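Local coordinates for Two-component response regulator (Geobacillus stearothermophilus, PDB 6SWI), which probably binds DNA through two helix-turn-helix units, as a response regulator of the arabinan utilization system, at residues 64-69 / 79-84; 72-77 / 84-89; 26-31 / 37-42. All blocks are in the same frame, centred on the assembly; numbering follows the deposited sequence. Where two conformers were deposited one is given.

Interaction 1: 64-69 / 79-84; sequences AELLLS and ERVGYD
L66 meets R80 and V81 where the long helix 51-69, the probable linker between the two helix-turn-helix units of an AraC-like DNA-binding domain, passes the end of helix 74-80, probably the first helix of the second unit. The contact is small, 103 Å² over both sides, and the nearest CA pair, L66 and R80, stands 9.2 Å apart, so side chains alone bridge the gap.

The apolar part rests on one methyl group. With CG beside the backbone N (chi1 -68°) and CD1 continuing nearly straight on from CA (chi2 169°), the leucine sends CD1 across to helix 74-80. There it lies against the aliphatic stem of R80, with L66 and R80 crossing at about a right angle. The stem is extended from CG to NE, which carries the guanidinium group on past the methyl, so the arginine contributes hydrocarbon and not charge. L66 CD1 also approaches V81 CG1, of a buried residue, at 4.4 Å, a looser apolar contact. I77 touches L66 as well, and V81 packs further on R59, K62 and F89.

No hydrogen bond crosses between the segments; helix 74-80 ends in its own backbone bonds. V81 is the first residue to leave helical angles, and G82, with a positive phi of 91°, is the C-prime residue of a Schellman motif, in which Y83 N bonds to A78 O and G82 N to E79 O at 3.2 Å.

L66 CD1 sits against the arginine stem, 4.1 Å from both R80 CB and R80 CD, with R80 CG set farther back between them.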
loop_
_atom_site.group_PDB
_atom_site.type_symbol
_atom_site.label_atom_id
_atom_site.label_comp_id
_atom_site.label_asym_id
_atom_site.label_seq_id
_atom_site.Cartn_x
_atom_site.Cartn_y
_atom_site.Cartn_z
ATOM N N ALA A 64 -6.862 -1.789 0.572
ATOM C CA ALA A 64 -8.123 -1.562 1.262
ATOM C C ALA A 64 -9.090 -0.791 0.379
ATOM O O ALA A 64 -10.281 -1.117 0.311
ATOM C CB ALA A 64 -7.857 -0.820 2.566
ATOM N N GLU A 65 -8.592 0.227 -0.321
ATOM C CA GLU A 65 -9.435 0.978 -1.243
ATOM C C GLU A 65 -10.018 0.069 -2.318
ATOM O O GLU A 65 -11.222 0.118 -2.603
ATOM C CB GLU A 65 -8.611 2.098 -1.869
ATOM C CG GLU A 65 -9.313 2.866 -2.947
ATOM C CD GLU A 65 -8.368 3.816 -3.631
ATOM O OE1 GLU A 65 -8.023 3.566 -4.803
ATOM O OE2 GLU A 65 -7.959 4.799 -2.980
ATOM N N LEU A 66 -9.175 -0.769 -2.929
ATOM C CA LEU A 66 -9.651 -1.662 -3.983
ATOM C C LEU A 66 -10.632 -2.693 -3.447
ATOM O O LEU A 66 -11.571 -3.080 -4.152
ATOM C CB LEU A 66 -8.468 -2.354 -4.659
ATOM C CG LEU A 66 -7.562 -1.439 -5.488
ATOM C CD1 LEU A 66 -6.297 -2.176 -5.869
ATOM C CD2 LEU A 66 -8.276 -0.948 -6.722
ATOM N N LEU A 67 -10.444 -3.150 -2.212
ATOM C CA LEU A 67 -11.368 -4.120 -1.638
ATOM C C LEU A 67 -12.760 -3.531 -1.491
ATOM O O LEU A 67 -13.755 -4.246 -1.644
ATOM C CB LEU A 67 -10.865 -4.592 -0.272
ATOM C CG LEU A 67 -9.680 -5.567 -0.325
ATOM C CD1 LEU A 67 -9.033 -5.704 1.032
ATOM C CD2 LEU A 67 -10.123 -6.934 -0.823
ATOM N N LEU A 68 -12.858 -2.237 -1.196
ATOM C CA LEU A 68 -14.157 -1.633 -0.948
ATOM C C LEU A 68 -14.783 -1.027 -2.191
ATOM O O LEU A 68 -16.013 -0.949 -2.276
ATOM C CB LEU A 68 -14.035 -0.554 0.126
ATOM C CG LEU A 68 -13.502 -1.099 1.448
ATOM C CD1 LEU A 68 -13.589 -0.045 2.543
ATOM C CD2 LEU A 68 -14.205 -2.394 1.871
ATOM N N SER A 69 -13.981 -0.595 -3.158
ATOM C CA SER A 69 -14.489 0.145 -4.303
ATOM C C SER A 69 -14.498 -0.664 -5.585
ATOM O O SER A 69 -14.846 -0.125 -6.634
ATOM C CB SER A 69 -13.674 1.419 -4.513
ATOM O OG SER A 69 -12.372 1.076 -4.928
ATOM N N GLU A 79 -1.623 -8.278 -6.800
ATOM C CA GLU A 79 -0.700 -7.898 -7.861
ATOM C C GLU A 79 -0.664 -6.389 -8.046
ATOM O O GLU A 79 0.402 -5.812 -8.295
ATOM C CB GLU A 79 -1.102 -8.595 -9.157
ATOM C CG GLU A 79 -0.102 -8.399 -10.298
ATOM C CD GLU A 79 -0.250 -7.078 -11.057
ATOM O OE1 GLU A 79 -1.373 -6.537 -11.136
ATOM O OE2 GLU A 79 0.775 -6.589 -11.592
ATOM N N ARG A 80 -1.816 -5.735 -7.920
ATOM C CA ARG A 80 -1.915 -4.298 -8.126
ATOM C C ARG A 80 -1.213 -3.510 -7.040
ATOM O O ARG A 80 -0.951 -2.319 -7.232
ATOM C CB ARG A 80 -3.380 -3.886 -8.185
ATOM C CG ARG A 80 -4.059 -4.309 -9.459
ATOM C CD ARG A 80 -5.535 -4.186 -9.315
ATOM N NE ARG A 80 -6.255 -4.527 -10.533
ATOM C CZ ARG A 80 -7.018 -3.680 -11.215
ATOM N NH1 ARG A 80 -7.132 -2.407 -10.838
ATOM N NH2 ARG A 80 -7.669 -4.122 -12.276
ATOM N N VAL A 81 -0.906 -4.133 -5.908
ATOM C CA VAL A 81 -0.192 -3.454 -4.841
ATOM C C VAL A 81 1.195 -4.052 -4.607
ATOM O O VAL A 81 1.763 -3.898 -3.527
ATOM C CB VAL A 81 -1.028 -3.301 -3.554
ATOM C CG1 VAL A 81 -2.356 -2.647 -3.875
ATOM C CG2 VAL A 81 -1.257 -4.628 -2.835
ATOM N N GLY A 82 1.763 -4.711 -5.614
ATOM C CA GLY A 82 3.167 -5.059 -5.580
ATOM C C GLY A 82 3.491 -6.407 -4.988
ATOM O O GLY A 82 4.648 -6.636 -4.621
ATOM N N TYR A 83 2.520 -7.311 -4.896
ATOM C CA TYR A 83 2.743 -8.679 -4.447
ATOM C C TYR A 83 2.470 -9.619 -5.611
ATOM O O TYR A 83 1.363 -9.622 -6.162
ATOM C CB TYR A 83 1.819 -9.017 -3.280
ATOM C CG TYR A 83 2.217 -8.302 -2.018
ATOM C CD1 TYR A 83 1.861 -6.978 -1.806
ATOM C CD2 TYR A 83 2.969 -8.938 -1.048
ATOM C CE1 TYR A 83 2.243 -6.314 -0.663
ATOM C CE2 TYR A 83 3.359 -8.279 0.101
ATOM C CZ TYR A 83 2.990 -6.963 0.288
ATOM O OH TYR A 83 3.363 -6.287 1.426
ATOM N N ASP A 84 3.485 -10.427 -5.943
ATOM C CA ASP A 84 3.427 -11.409 -7.017
ATOM C C ASP A 84 2.482 -12.560 -6.692
ATOM O O ASP A 84 2.023 -13.251 -7.609
ATOM C CB ASP A 84 4.835 -11.968 -7.280
ATOM C CG ASP A 84 5.827 -10.901 -7.735
ATOM O OD1 ASP A 84 5.435 -10.004 -8.504
ATOM O OD2 ASP A 84 7.012 -10.965 -7.333
#

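Interaction 2: 72-77 / 84-89; sequences LPIHEI and DTQHYF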
loop_
_atom_site.group_PDB
_atom_site.type_symbol
_atom_site.label_atom_id
_atom_site.label_comp_id
_atom_site.label_asym_id
_atom_site.label_seq_id
_atom_site.Cartn_x
_atom_site.Cartn_y
_atom_site.Cartn_z
ATOM N N LEU A 72 -12.906 -6.778 -7.472
ATOM C CA LEU A 72 -11.773 -7.549 -7.956
ATOM C C LEU A 72 -11.481 -8.707 -7.010
ATOM O O LEU A 72 -11.556 -8.544 -5.784
ATOM C CB LEU A 72 -10.519 -6.680 -7.979
ATOM C CG LEU A 72 -10.422 -5.620 -9.070
ATOM C CD1 LEU A 72 -9.307 -4.654 -8.737
ATOM C CD2 LEU A 72 -10.194 -6.259 -10.423
ATOM N N PRO A 73 -11.096 -9.865 -7.536
ATOM C CA PRO A 73 -10.633 -10.947 -6.663
ATOM C C PRO A 73 -9.355 -10.546 -5.948
ATOM O O PRO A 73 -8.575 -9.715 -6.433
ATOM C CB PRO A 73 -10.381 -12.099 -7.640
ATOM C CG PRO A 73 -11.319 -11.819 -8.770
ATOM C CD PRO A 73 -11.323 -10.331 -8.916
ATOM N N ILE A 74 -9.134 -11.167 -4.792
ATOM C CA ILE A 74 -7.982 -10.822 -3.958
ATOM C C ILE A 74 -6.675 -10.933 -4.724
ATOM O O ILE A 74 -5.775 -10.107 -4.556
ATOM C CB ILE A 74 -7.941 -11.699 -2.691
ATOM C CG1 ILE A 74 -9.237 -11.612 -1.895
ATOM C CG2 ILE A 74 -6.718 -11.364 -1.847
ATOM C CD1 ILE A 74 -9.702 -10.256 -1.672
ATOM N N HIS A 75 -6.521 -11.974 -5.540
ATOM C CA HIS A 75 -5.228 -12.162 -6.193
ATOM C C HIS A 75 -4.915 -11.030 -7.167
ATOM O O HIS A 75 -3.739 -10.699 -7.387
ATOM C CB HIS A 75 -5.164 -13.526 -6.880
ATOM C CG HIS A 75 -5.924 -13.590 -8.166
ATOM N ND1 HIS A 75 -7.278 -13.831 -8.217
ATOM C CD2 HIS A 75 -5.521 -13.439 -9.449
ATOM C CE1 HIS A 75 -7.677 -13.831 -9.476
ATOM N NE2 HIS A 75 -6.630 -13.590 -10.243
ATOM N N GLU A 76 -5.945 -10.419 -7.756
ATOM C CA GLU A 76 -5.699 -9.266 -8.616
ATOM C C GLU A 76 -5.297 -8.058 -7.793
ATOM O O GLU A 76 -4.397 -7.304 -8.184
ATOM C CB GLU A 76 -6.931 -8.949 -9.457
ATOM C CG GLU A 76 -7.129 -9.870 -10.627
ATOM C CD GLU A 76 -8.191 -9.360 -11.597
ATOM O OE1 GLU A 76 -7.967 -8.292 -12.209
ATOM O OE2 GLU A 76 -9.254 -10.014 -11.738
ATOM N N ILE A 77 -5.953 -7.861 -6.650
ATOM C CA ILE A 77 -5.599 -6.759 -5.767
ATOM C C ILE A 77 -4.164 -6.912 -5.285
ATOM O O ILE A 77 -3.402 -5.940 -5.247
ATOM C CB ILE A 77 -6.607 -6.660 -4.613
ATOM C CG1 ILE A 77 -7.966 -6.239 -5.187
ATOM C CG2 ILE A 77 -6.104 -5.675 -3.555
ATOM C CD1 ILE A 77 -9.107 -6.269 -4.205
ATOM N N ASP A 84 3.485 -10.427 -5.943
ATOM C CA ASP A 84 3.427 -11.409 -7.017
ATOM C C ASP A 84 2.482 -12.560 -6.692
ATOM O O ASP A 84 2.023 -13.251 -7.609
ATOM C CB ASP A 84 4.835 -11.968 -7.280
ATOM C CG ASP A 84 5.827 -10.901 -7.735
ATOM O OD1 ASP A 84 5.435 -10.004 -8.504
ATOM O OD2 ASP A 84 7.012 -10.965 -7.333
ATOM N N THR A 85 2.185 -12.785 -5.415
ATOM C CA THR A 85 1.323 -13.882 -5.007
ATOM C C THR A 85 0.479 -13.444 -3.823
ATOM O O THR A 85 0.944 -12.701 -2.948
ATOM C CB THR A 85 2.097 -15.173 -4.689
ATOM O OG1 THR A 85 1.228 -16.083 -4.006
ATOM C CG2 THR A 85 3.320 -14.891 -3.829
ATOM N N GLN A 86 -0.764 -13.913 -3.805
ATOM C CA GLN A 86 -1.608 -13.619 -2.663
ATOM C C GLN A 86 -1.078 -14.253 -1.385
ATOM O O GLN A 86 -1.426 -13.800 -0.290
ATOM C CB GLN A 86 -3.060 -13.992 -2.950
ATOM C CG GLN A 86 -3.354 -15.443 -3.121
ATOM C CD GLN A 86 -4.833 -15.647 -3.380
ATOM O OE1 GLN A 86 -5.667 -14.883 -2.888
ATOM N NE2 GLN A 86 -5.166 -16.657 -4.174
ATOM N N HIS A 87 -0.205 -15.254 -1.504
ATOM C CA HIS A 87 0.386 -15.878 -0.327
ATOM C C HIS A 87 1.076 -14.848 0.571
ATOM O O HIS A 87 0.912 -14.864 1.794
ATOM C CB HIS A 87 1.378 -16.951 -0.766
ATOM C CG HIS A 87 2.203 -17.491 0.351
ATOM N ND1 HIS A 87 1.653 -18.183 1.408
ATOM C CD2 HIS A 87 3.536 -17.446 0.578
ATOM C CE1 HIS A 87 2.613 -18.529 2.245
ATOM N NE2 HIS A 87 3.766 -18.100 1.763
ATOM N N TYR A 88 1.875 -13.959 -0.015
ATOM C CA TYR A 88 2.545 -12.951 0.802
ATOM C C TYR A 88 1.627 -11.778 1.114
ATOM O O TYR A 88 1.717 -11.192 2.199
ATOM C CB TYR A 88 3.821 -12.457 0.113
ATOM C CG TYR A 88 4.857 -13.540 -0.067
ATOM C CD1 TYR A 88 5.413 -14.193 1.028
ATOM C CD2 TYR A 88 5.270 -13.919 -1.332
ATOM C CE1 TYR A 88 6.354 -15.192 0.858
ATOM C CE2 TYR A 88 6.212 -14.915 -1.515
ATOM C CZ TYR A 88 6.747 -15.549 -0.417
ATOM O OH TYR A 88 7.676 -16.539 -0.605
ATOM N N PHE A 89 0.737 -11.430 0.184
ATOM C CA PHE A 89 -0.179 -10.320 0.405
ATOM C C PHE A 89 -1.095 -10.572 1.598
ATOM O O PHE A 89 -1.322 -9.671 2.412
ATOM C CB PHE A 89 -1.017 -10.086 -0.851
ATOM C CG PHE A 89 -2.168 -9.149 -0.628
ATOM C CD1 PHE A 89 -1.947 -7.792 -0.509
ATOM C CD2 PHE A 89 -3.472 -9.618 -0.525
ATOM C CE1 PHE A 89 -2.993 -6.923 -0.286
ATOM C CE2 PHE A 89 -4.527 -8.747 -0.299
ATOM C CZ PHE A 89 -4.290 -7.403 -0.185
#
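I74 and F89 carry the apolar part of this contact between helix 74-80 and the start of helix 86-97, probably the two helices of the second helix-turn-helix unit; by analogy with other AraC-like domains, 86-97 is probably its DNA-recognition helix. I74 CG2 lies 3.7 Å from F89 CE2 and 3.9 Å from F89 CD2, meeting the ring obliquely at its CD2-CE2 bond. One turn further along the helix, I77 CG2 reaches F89 CZ at 4.2 Å, again at a slant. The phenyl group swings out to these methyls because its CG is anti to the backbone N (chi1 169°).

A second set of contacts is van der Waals packing against an amide. Q86 runs out as an extended chain and crosses I74 at about a right angle, placing Q86 OE1 3.8 Å from I74 CG2. Its CD is 4.1 Å from H75 CB, so the amide rests on the base of the histidine, whose imidazole leads off the other way. No hydrogen bond joins the segments, although the backbones come close here, with 5.3 Å between the CA atoms of H75 and Q86.

Capping orders the entry into helix 86-97. T85 is the N-cap, and its OG1 accepts from H87 N at 3.0 Å, with a fairly straight N-H...O angle of 159°.

Behind the pair stand two further helices: I74 and I77 both pack on L67 of helix 51-69 and on R105 of helix 101-108, while F89 reaches A63 of the former and P101 of the latter.

Interaction 3: 26-31 / 37-42; sequences ESVAEF and VYLSRM
L39 on helix 36-47 inserts one branch against V28 and A29 of helix 25-32, joining what are probably the two helices of the first helix-turn-helix unit; 36-47 is probably the recognition helix, as in other AraC-like domains. The CA atoms of A29 and L39 lie 6.5 Å apart, the nearest pair across the segments.

From the backbone, L39 CB points toward the other helix, yet its nearest atom there, A29 CB, is still 4.6 Å off. CG follows anti to the backbone N (chi1 179°) and likewise stays short of close contact. The touching is left to CD2, the branch that continues the line of the chain away from CA. It lands on the backbone of A29, 3.7 Å from A29 N and 3.9 Å from A29 CA, with A29 CB alongside at 4.0 Å. V28 CG1 also closes in, to 3.9 Å from L39 CD2, the two side chains crossing at about a right angle. CD1 diverges from this site. The remaining surroundings of the leucine include I6 and A10 of helix 5-17, L25 and L32 of helix 25-32, and V34 in the turn.

All three touching residues are buried and no hydrogen bond passes between the segments. The small alanine allows the methyl to come down onto the main chain, which implies that fit of shape and exclusion of water, not directional bonding, hold the helices here.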
loop_
_atom_site.group_PDB
_atom_site.type_symbol
_atom_site.label_atom_id
_atom_site.label_comp_id
_atom_site.label_asym_id
_atom_site.label_seq_id
_atom_site.Cartn_x
_atom_site.Cartn_y
_atom_site.Cartn_z
ATOM N N GLU A 26 17.064 -0.122 -2.208
ATOM C CA GLU A 26 18.253 -0.029 -3.043
ATOM C C GLU A 26 17.911 0.470 -4.440
ATOM O O GLU A 26 18.651 1.267 -5.018
ATOM C CB GLU A 26 18.952 -1.388 -3.101
ATOM C CG GLU A 26 19.704 -1.751 -1.828
ATOM C CD GLU A 26 18.836 -2.442 -0.785
ATOM O OE1 GLU A 26 19.408 -2.933 0.215
ATOM O OE2 GLU A 26 17.596 -2.499 -0.958
ATOM N N SER A 27 16.781 0.024 -4.991
ATOM C CA SER A 27 16.403 0.445 -6.337
ATOM C C SER A 27 16.016 1.926 -6.401
ATOM O O SER A 27 16.270 2.591 -7.416
ATOM C CB SER A 27 15.313 -0.488 -6.868
ATOM O OG SER A 27 14.054 -0.077 -6.386
ATOM N N VAL A 28 15.401 2.459 -5.343
ATOM C CA VAL A 28 15.106 3.888 -5.300
ATOM C C VAL A 28 16.387 4.689 -5.120
ATOM O O VAL A 28 16.569 5.746 -5.737
ATOM C CB VAL A 28 14.074 4.197 -4.201
ATOM C CG1 VAL A 28 13.852 5.697 -4.056
ATOM C CG2 VAL A 28 12.763 3.493 -4.501
ATOM N N ALA A 29 17.300 4.192 -4.282
ATOM C CA ALA A 29 18.595 4.849 -4.157
ATOM C C ALA A 29 19.318 4.922 -5.502
ATOM O O ALA A 29 20.026 5.901 -5.770
ATOM C CB ALA A 29 19.445 4.159 -3.086
ATOM N N GLU A 30 19.139 3.915 -6.371
ATOM C CA GLU A 30 19.704 4.001 -7.721
ATOM C C GLU A 30 19.030 5.099 -8.536
ATOM O O GLU A 30 19.705 5.874 -9.226
ATOM C CB GLU A 30 19.605 2.672 -8.476
ATOM C CG GLU A 30 19.791 1.402 -7.681
ATOM C CD GLU A 30 21.143 1.301 -7.012
ATOM O OE1 GLU A 30 21.217 1.539 -5.787
ATOM O OE2 GLU A 30 22.129 0.974 -7.705
ATOM N N PHE A 31 17.694 5.164 -8.498
ATOM C CA PHE A 31 16.984 6.233 -9.197
ATOM C C PHE A 31 17.467 7.600 -8.735
ATOM O O PHE A 31 17.730 8.492 -9.550
ATOM C CB PHE A 31 15.476 6.096 -8.974
ATOM C CG PHE A 31 14.703 7.370 -9.220
ATOM C CD1 PHE A 31 14.755 8.003 -10.450
ATOM C CD2 PHE A 31 13.920 7.927 -8.226
ATOM C CE1 PHE A 31 14.039 9.158 -10.691
ATOM C CE2 PHE A 31 13.208 9.095 -8.457
ATOM C CZ PHE A 31 13.268 9.707 -9.693
ATOM N N VAL A 37 22.265 3.459 2.248
ATOM C CA VAL A 37 22.301 3.679 3.688
ATOM C C VAL A 37 21.873 5.101 4.014
ATOM O O VAL A 37 21.060 5.328 4.916
ATOM C CB VAL A 37 23.693 3.345 4.253
ATOM C CG1 VAL A 37 23.732 3.615 5.748
ATOM C CG2 VAL A 37 24.047 1.890 3.961
ATOM N N TYR A 38 22.407 6.085 3.286
ATOM C CA TYR A 38 21.976 7.465 3.481
ATOM C C TYR A 38 20.471 7.602 3.293
ATOM O O TYR A 38 19.779 8.208 4.118
ATOM C CB TYR A 38 22.711 8.379 2.498
ATOM C CG TYR A 38 22.354 9.832 2.674
ATOM C CD1 TYR A 38 22.876 10.572 3.738
ATOM C CD2 TYR A 38 21.490 10.468 1.801
ATOM C CE1 TYR A 38 22.550 11.914 3.919
ATOM C CE2 TYR A 38 21.153 11.810 1.973
ATOM C CZ TYR A 38 21.689 12.526 3.032
ATOM O OH TYR A 38 21.361 13.854 3.203
ATOM N N LEU A 39 19.940 7.034 2.210
ATOM C CA LEU A 39 18.513 7.165 1.947
ATOM C C LEU A 39 17.691 6.530 3.059
ATOM O O LEU A 39 16.710 7.116 3.531
ATOM C CB LEU A 39 18.174 6.517 0.609
ATOM C CG LEU A 39 16.692 6.575 0.227
ATOM C CD1 LEU A 39 16.207 8.016 0.124
ATOM C CD2 LEU A 39 16.447 5.845 -1.085
ATOM N N SER A 40 18.072 5.323 3.478
ATOM C CA SER A 40 17.359 4.644 4.556
ATOM C C SER A 40 17.337 5.498 5.807
ATOM O O SER A 40 16.297 5.634 6.466
ATOM C CB SER A 40 18.048 3.314 4.855
ATOM O OG SER A 40 17.344 2.562 5.833
ATOM N N ARG A 41 18.488 6.075 6.159
ATOM C CA ARG A 41 18.576 6.880 7.367
ATOM C C ARG A 41 17.722 8.127 7.261
ATOM O O ARG A 41 17.069 8.521 8.236
ATOM C CB ARG A 41 20.018 7.300 7.610
ATOM C CG ARG A 41 20.911 6.184 8.062
ATOM C CD ARG A 41 22.295 6.717 8.413
ATOM N NE ARG A 41 22.177 7.813 9.369
ATOM C CZ ARG A 41 22.275 9.101 9.060
ATOM N NH1 ARG A 41 22.529 9.475 7.813
ATOM N NH2 ARG A 41 22.111 10.016 10.002
ATOM N N MET A 42 17.726 8.777 6.098
ATOM C CA MET A 42 16.993 10.031 5.980
ATOM C C MET A 42 15.491 9.794 5.981
ATOM O O MET A 42 14.741 10.574 6.577
ATOM C CB MET A 42 17.420 10.781 4.730
ATOM C CG MET A 42 18.869 11.197 4.804
ATOM S SD MET A 42 19.181 12.453 6.017
ATOM C CE MET A 42 18.617 13.830 5.052
#

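In the fold
Interactions 1 and 2 belong to one packed cluster: their centres are 7 Å apart, they share D84, and both draw on helix 74-80. Along the chain their segments alternate, and the two meet directly where L67 CD2 approaches I74 CD1 at 3.5 Å and R80 CZ approaches L72 CD1, also at 3.5 Å. Interaction 3 precedes both in sequence and lies apart in what is probably the other helix-turn-helix unit, its centre about 25 Å from that of interaction 1 and about 27 Å from that of interaction 2. Nearest atoms remain about 12 and 13 Å away. Helix 51-69, which follows helix 36-47, spans the separation, consistent with two DNA-reading units on one linker.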